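Local coordinates for protein ACP (Streptomyces sp. MSC090213JE08, PDB 6KXF) that probably carries the growing acyl chain on a phosphopantetheine arm and presents it to the ketosynthase/chain length factor in ishigamide polyketide biosynthesis, at residues L9-E14 with E52-I57; D46-L51 with I57-N62. All coordinates share one frame; numbering follows the deposited sequence.

Contact 1: residues L9-E14 with E52-I57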
loop_
_atom_site.group_PDB
_atom_site.type_symbol
_atom_site.label_atom_id
_atom_site.label_comp_id
_atom_site.label_asym_id
_atom_site.label_seq_id
_atom_site.Cartn_x
_atom_site.Cartn_y
_atom_site.Cartn_z
ATOM N N LEU C 9 -17.458 -11.825 37.123
ATOM C CA LEU C 9 -16.788 -13.031 36.550
ATOM C C LEU C 9 -17.502 -13.520 35.270
ATOM O O LEU C 9 -16.855 -13.810 34.272
ATOM C CB LEU C 9 -16.737 -14.141 37.608
ATOM C CG LEU C 9 -15.486 -15.027 37.629
ATOM C CD1 LEU C 9 -14.933 -15.276 36.228
ATOM C CD2 LEU C 9 -14.405 -14.442 38.530
ATOM N N SER C 10 -18.837 -13.614 35.305
ATOM C CA SER C 10 -19.673 -14.136 34.181
ATOM C C SER C 10 -19.548 -13.240 32.930
ATOM O O SER C 10 -19.530 -13.728 31.779
ATOM C CB SER C 10 -21.120 -14.278 34.638
ATOM O OG SER C 10 -21.880 -15.106 33.765
ATOM N N ARG C 11 -19.488 -11.919 33.161
ATOM C CA ARG C 11 -19.277 -10.914 32.112
ATOM C C ARG C 11 -17.828 -10.974 31.610
ATOM O O ARG C 11 -17.584 -10.699 30.436
ATOM C CB ARG C 11 -19.574 -9.497 32.615
ATOM C CG ARG C 11 -19.495 -8.428 31.531
ATOM C CD ARG C 11 -20.538 -8.603 30.439
ATOM N NE ARG C 11 -20.048 -9.150 29.172
ATOM C CZ ARG C 11 -20.012 -8.488 28.009
ATOM N NH1 ARG C 11 -20.043 -7.166 27.994
ATOM N NH2 ARG C 11 -19.953 -9.147 26.863
ATOM N N ILE C 12 -16.887 -11.309 32.507
ATOM C CA ILE C 12 -15.458 -11.404 32.178
ATOM C C ILE C 12 -15.209 -12.642 31.306
ATOM O O ILE C 12 -14.568 -12.527 30.244
ATOM C CB ILE C 12 -14.602 -11.371 33.460
ATOM C CG1 ILE C 12 -14.370 -9.914 33.888
ATOM C CG2 ILE C 12 -13.303 -12.150 33.282
ATOM C CD1 ILE C 12 -13.786 -9.729 35.267
ATOM N N ARG C 13 -15.709 -13.800 31.765
ATOM C CA ARG C 13 -15.751 -15.068 30.997
ATOM C C ARG C 13 -16.242 -14.798 29.567
ATOM O O ARG C 13 -15.631 -15.230 28.585
ATOM C CB ARG C 13 -16.693 -16.076 31.666
ATOM C CG ARG C 13 -16.022 -17.143 32.527
ATOM C CD ARG C 13 -16.904 -18.367 32.810
ATOM N NE ARG C 13 -17.661 -18.837 31.641
ATOM C CZ ARG C 13 -17.377 -19.918 30.899
ATOM N NH1 ARG C 13 -16.565 -20.856 31.363
ATOM N NH2 ARG C 13 -17.906 -20.055 29.687
ATOM N N GLU C 14 -17.358 -14.070 29.464
ATOM C CA GLU C 14 -18.070 -13.837 28.189
ATOM C C GLU C 14 -17.220 -12.956 27.251
ATOM O O GLU C 14 -17.195 -13.160 26.017
ATOM C CB GLU C 14 -19.437 -13.213 28.489
ATOM C CG GLU C 14 -20.386 -13.169 27.305
ATOM C CD GLU C 14 -21.660 -12.385 27.578
ATOM O OE1 GLU C 14 -21.630 -11.468 28.435
ATOM O OE2 GLU C 14 -22.685 -12.694 26.944
ATOM N N GLU C 52 -11.014 -3.158 29.291
ATOM C CA GLU C 52 -10.837 -1.721 29.470
ATOM C C GLU C 52 -12.131 -0.983 29.104
ATOM O O GLU C 52 -12.587 -0.093 29.818
ATOM C CB GLU C 52 -9.700 -1.194 28.585
ATOM C CG GLU C 52 -8.294 -1.335 29.156
ATOM C CD GLU C 52 -7.221 -0.547 28.393
ATOM O OE1 GLU C 52 -7.354 -0.378 27.168
ATOM O OE2 GLU C 52 -6.264 -0.078 29.026
ATOM N N MET C 53 -12.705 -1.344 27.953
ATOM C CA MET C 53 -13.894 -0.685 27.446
ATOM C C MET C 53 -15.104 -0.992 28.339
ATOM O O MET C 53 -15.887 -0.083 28.628
ATOM C CB MET C 53 -14.202 -1.131 26.019
ATOM C CG MET C 53 -14.921 -0.070 25.221
ATOM S SD MET C 53 -15.072 -0.536 23.491
ATOM C CE MET C 53 -13.441 -1.210 23.137
ATOM N N GLU C 54 -15.241 -2.261 28.755
ATOM C CA GLU C 54 -16.359 -2.725 29.577
ATOM C C GLU C 54 -16.498 -1.835 30.816
ATOM O O GLU C 54 -17.589 -1.374 31.133
ATOM C CB GLU C 54 -16.153 -4.178 30.013
ATOM C CG GLU C 54 -17.365 -4.811 30.697
ATOM C CD GLU C 54 -18.585 -5.045 29.818
ATOM O OE1 GLU C 54 -19.644 -5.386 30.368
ATOM O OE2 GLU C 54 -18.481 -4.885 28.588
ATOM N N TYR C 55 -15.371 -1.567 31.478
ATOM C CA TYR C 55 -15.359 -1.009 32.814
ATOM C C TYR C 55 -14.809 0.428 32.839
ATOM O O TYR C 55 -14.597 0.974 33.918
ATOM C CB TYR C 55 -14.573 -1.971 33.711
ATOM C CG TYR C 55 -15.208 -3.336 33.815
ATOM C CD1 TYR C 55 -16.521 -3.479 34.246
ATOM C CD2 TYR C 55 -14.510 -4.487 33.485
ATOM C CE1 TYR C 55 -17.120 -4.725 34.359
ATOM C CE2 TYR C 55 -15.095 -5.742 33.582
ATOM C CZ TYR C 55 -16.407 -5.864 34.018
ATOM O OH TYR C 55 -17.000 -7.095 34.113
ATOM N N SER C 56 -14.602 1.050 31.674
ATOM C CA SER C 56 -13.908 2.352 31.575
ATOM C C SER C 56 -12.652 2.376 32.455
ATOM O O SER C 56 -12.420 3.335 33.154
ATOM C CB SER C 56 -14.801 3.511 31.963
ATOM O OG SER C 56 -15.935 3.619 31.117
ATOM N N ILE C 57 -11.853 1.313 32.445
ATOM C CA ILE C 57 -10.600 1.304 33.216
ATOM C C ILE C 57 -9.410 1.353 32.253
ATOM O O ILE C 57 -9.556 1.213 31.019
ATOM C CB ILE C 57 -10.493 0.077 34.148
ATOM C CG1 ILE C 57 -10.615 -1.239 33.378
ATOM C CG2 ILE C 57 -11.499 0.167 35.287
ATOM C CD1 ILE C 57 -10.037 -2.422 34.119
#
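Arg11 and Glu54 form an inter-helix salt bridge with a tyrosine tucked in beside it, joining the first helix of the acyl carrier bundle, 8-20, to the last turn of helix 41-55. The carboxylate of Glu54 faces a single nitrogen, Arg11 NH1, which lies 2.8 Å from Glu54 OE2 and also donates a hydrogen bond to Glu54 OE1. That bond is fairly straight (162°) and stays close to the guanidinium plane, yet it reaches OE1 from above the carboxylate; the two flat groups stand 77° apart rather than forming a coplanar two-nitrogen pair. Bends at chi2 and chi3 fold the Arg11 chain, whose CG starts out opposite the backbone N (chi1 -175°), so that NE turns back to Glu14 OE1 at 2.9 Å, completing a three-residue charge network. Were the residue an alanine, Glu14 and Glu54 would probably both lose their shared positive partner, and the hydroxyl end of Tyr55 would be partly uncovered.

Beneath the ion pair, Glu54 CG sits over the centre of the Tyr55 ring, 3.5 Å above its plane. Tyr55 points its OH at the first helix, 3.8 Å from Arg11 CB, while Ile12 CG1 meets the ring edge at 4.2 Å from CE2. The rings of Tyr55 and Trp83 meet edge-to-face. Just beyond, Ser56, with positive phi, forms a Schellman motif after the last turn. The chemistry thus grades from a partly exposed charge network to an apolar interior, and Tyr55 OH, buried at the boundary with no hydrogen-bonding partner in the model, lies against carbons of Arg11 and Ile12.

Contact 2: residues D46-L51 with I57-N62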
loop_
_atom_site.group_PDB
_atom_site.type_symbol
_atom_site.label_atom_id
_atom_site.label_comp_id
_atom_site.label_asym_id
_atom_site.label_seq_id
_atom_site.Cartn_x
_atom_site.Cartn_y
_atom_site.Cartn_z
ATOM N N ASP C 46 -6.799 -8.294 22.426
ATOM C CA ASP C 46 -8.249 -8.105 22.207
ATOM C C ASP C 46 -8.988 -8.205 23.562
ATOM O O ASP C 46 -9.936 -7.435 23.805
ATOM C CB ASP C 46 -8.785 -9.087 21.151
ATOM C CG ASP C 46 -9.464 -8.476 19.923
ATOM O OD1 ASP C 46 -9.942 -7.302 19.979
ATOM O OD2 ASP C 46 -9.537 -9.198 18.905
ATOM N N VAL C 47 -8.534 -9.101 24.461
ATOM C CA VAL C 47 -9.207 -9.300 25.774
ATOM C C VAL C 47 -8.895 -8.125 26.705
ATOM O O VAL C 47 -9.817 -7.594 27.315
ATOM C CB VAL C 47 -8.917 -10.648 26.468
ATOM C CG1 VAL C 47 -8.831 -11.796 25.480
ATOM C CG2 VAL C 47 -7.698 -10.624 27.365
ATOM N N LEU C 48 -7.629 -7.701 26.792
ATOM C CA LEU C 48 -7.298 -6.531 27.627
ATOM C C LEU C 48 -8.096 -5.307 27.129
ATOM O O LEU C 48 -8.676 -4.562 27.947
ATOM C CB LEU C 48 -5.780 -6.306 27.627
ATOM C CG LEU C 48 -5.309 -5.079 28.409
ATOM C CD1 LEU C 48 -3.841 -5.218 28.793
ATOM C CD2 LEU C 48 -5.549 -3.786 27.621
ATOM N N SER C 49 -8.201 -5.149 25.799
ATOM C CA SER C 49 -8.912 -4.006 25.171
ATOM C C SER C 49 -10.407 -4.038 25.509
ATOM O O SER C 49 -11.011 -2.973 25.736
ATOM C CB SER C 49 -8.731 -3.941 23.668
ATOM O OG SER C 49 -9.436 -2.803 23.127
ATOM N N ALA C 50 -11.002 -5.237 25.459
ATOM C CA ALA C 50 -12.449 -5.443 25.774
ATOM C C ALA C 50 -12.735 -5.133 27.259
ATOM O O ALA C 50 -13.646 -4.382 27.566
ATOM C CB ALA C 50 -12.879 -6.850 25.398
ATOM N N LEU C 51 -11.917 -5.662 28.174
ATOM C CA LEU C 51 -12.078 -5.363 29.602
ATOM C C LEU C 51 -12.031 -3.844 29.844
ATOM O O LEU C 51 -12.907 -3.309 30.524
ATOM C CB LEU C 51 -10.995 -6.083 30.407
ATOM C CG LEU C 51 -10.955 -7.602 30.248
ATOM C CD1 LEU C 51 -9.797 -8.201 31.032
ATOM C CD2 LEU C 51 -12.278 -8.229 30.671
ATOM N N ILE C 57 -11.853 1.313 32.445
ATOM C CA ILE C 57 -10.600 1.304 33.216
ATOM C C ILE C 57 -9.410 1.353 32.253
ATOM O O ILE C 57 -9.556 1.213 31.019
ATOM C CB ILE C 57 -10.493 0.077 34.148
ATOM C CG1 ILE C 57 -10.615 -1.239 33.378
ATOM C CG2 ILE C 57 -11.499 0.167 35.287
ATOM C CD1 ILE C 57 -10.037 -2.422 34.119
ATOM N N VAL C 58 -8.227 1.543 32.842
ATOM C CA VAL C 58 -6.971 1.433 32.134
ATOM C C VAL C 58 -6.200 0.277 32.751
ATOM O O VAL C 58 -5.930 0.301 33.951
ATOM C CB VAL C 58 -6.155 2.738 32.205
ATOM C CG1 VAL C 58 -4.811 2.589 31.502
ATOM C CG2 VAL C 58 -6.939 3.916 31.650
ATOM N N ILE C 59 -5.853 -0.707 31.913
ATOM C CA ILE C 59 -4.956 -1.785 32.278
ATOM C C ILE C 59 -3.611 -1.534 31.588
ATOM O O ILE C 59 -3.556 -1.302 30.373
ATOM C CB ILE C 59 -5.539 -3.153 31.892
ATOM C CG1 ILE C 59 -6.960 -3.354 32.428
ATOM C CG2 ILE C 59 -4.602 -4.262 32.342
ATOM C CD1 ILE C 59 -7.691 -4.538 31.823
ATOM N N ASP C 60 -2.539 -1.582 32.379
ATOM C CA ASP C 60 -1.190 -1.376 31.900
ATOM C C ASP C 60 -0.822 -2.578 31.028
ATOM O O ASP C 60 -0.915 -3.727 31.485
ATOM C CB ASP C 60 -0.239 -1.143 33.077
ATOM C CG ASP C 60 1.231 -1.144 32.709
ATOM O OD1 ASP C 60 1.547 -0.761 31.570
ATOM O OD2 ASP C 60 2.041 -1.551 33.562
ATOM N N MET C 61 -0.405 -2.310 29.781
ATOM C CA MET C 61 -0.204 -3.397 28.798
ATOM C C MET C 61 1.114 -4.148 29.044
ATOM O O MET C 61 1.359 -5.179 28.416
ATOM C CB MET C 61 -0.311 -2.895 27.351
ATOM C CG MET C 61 -1.735 -2.452 27.037
ATOM S SD MET C 61 -2.076 -2.003 25.315
ATOM C CE MET C 61 -1.974 -3.617 24.556
ATOM N N ASN C 62 1.906 -3.704 30.027
ATOM C CA ASN C 62 3.033 -4.514 30.551
ATOM C C ASN C 62 2.537 -5.555 31.567
ATOM O O ASN C 62 3.345 -6.172 32.213
ATOM C CB ASN C 62 4.127 -3.666 31.214
ATOM C CG ASN C 62 4.749 -2.646 30.285
ATOM O OD1 ASN C 62 4.698 -1.448 30.563
ATOM N ND2 ASN C 62 5.328 -3.105 29.187
#
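Leu48 and Leu51 of helix 41-55 pack against Ile59 and Met61 of the segment that doubles back along it, within the helical carrier-protein fold of the phosphopantetheine-binding family. After the helix ends, residues 57-60 are extended, and the chain turns at Met61 and Asn62; the CB of Ile59 points toward the helix, those of Val58 and Asp60 away from it.

Apolar contacts carry the interface. The side chains of Leu48 and Ile59 run alongside each other, heading opposite ways, with Leu48 CD1 3.8 Å from Ile59 CG2. A chi1 of 177° turns Leu48 CG away from the backbone N and sends the isobutyl group out from the helix to lie between Ile59 and Met61. At Met61 the touching atom is CG, 3.9 Å from Leu48 CD1, and the two chains meet at a slant. Ile59 uses its other branch one turn further on: CD1 reaches Leu51 CB at 3.9 Å. Leu64 and Met67 also touch Leu48, and Val76 of helix 72-81 touches Ile59, drawing both residues into the interior of the bundle.

Polar contacts play a lesser part. Between the two segments there are no hydrogen bonds. Within the returning segment, Asn62 N makes a weak bond of 3.3 Å to Asp60 OD1 across the turn.

Towards the ligand end, the Met61 side chain touches Ile45, a residue of the acyl-pantetheine pocket, and comes within about 7 Å of the bound ligand. At the opposite end the Ile57 side chain meets the helix backbone, Ile57 CG1 lying 4.2 Å from Leu51 O.

How the contacts relate
Both contacts use helix 41-55, and they illustrate how one helix can serve different chemistry along its length. Contact 1 ties its final turn to helix 8-20 at a partly exposed edge, with charge outermost; contact 2 binds its middle to the loop that follows, through aliphatic groups of which Leu48, Leu51 and Ile59 are buried. The two centres lie 10 Å apart and the sites meet directly. Ile12 CG1 of contact 1 touches Leu51 CD2 of contact 2 at 4.2 Å, and Glu52 OE2 lies 3.0 Å from Ile59 N, a probable hydrogen bond. Ile57, where helix gives way to loop, falls within both residue ranges but takes part only in contact 2.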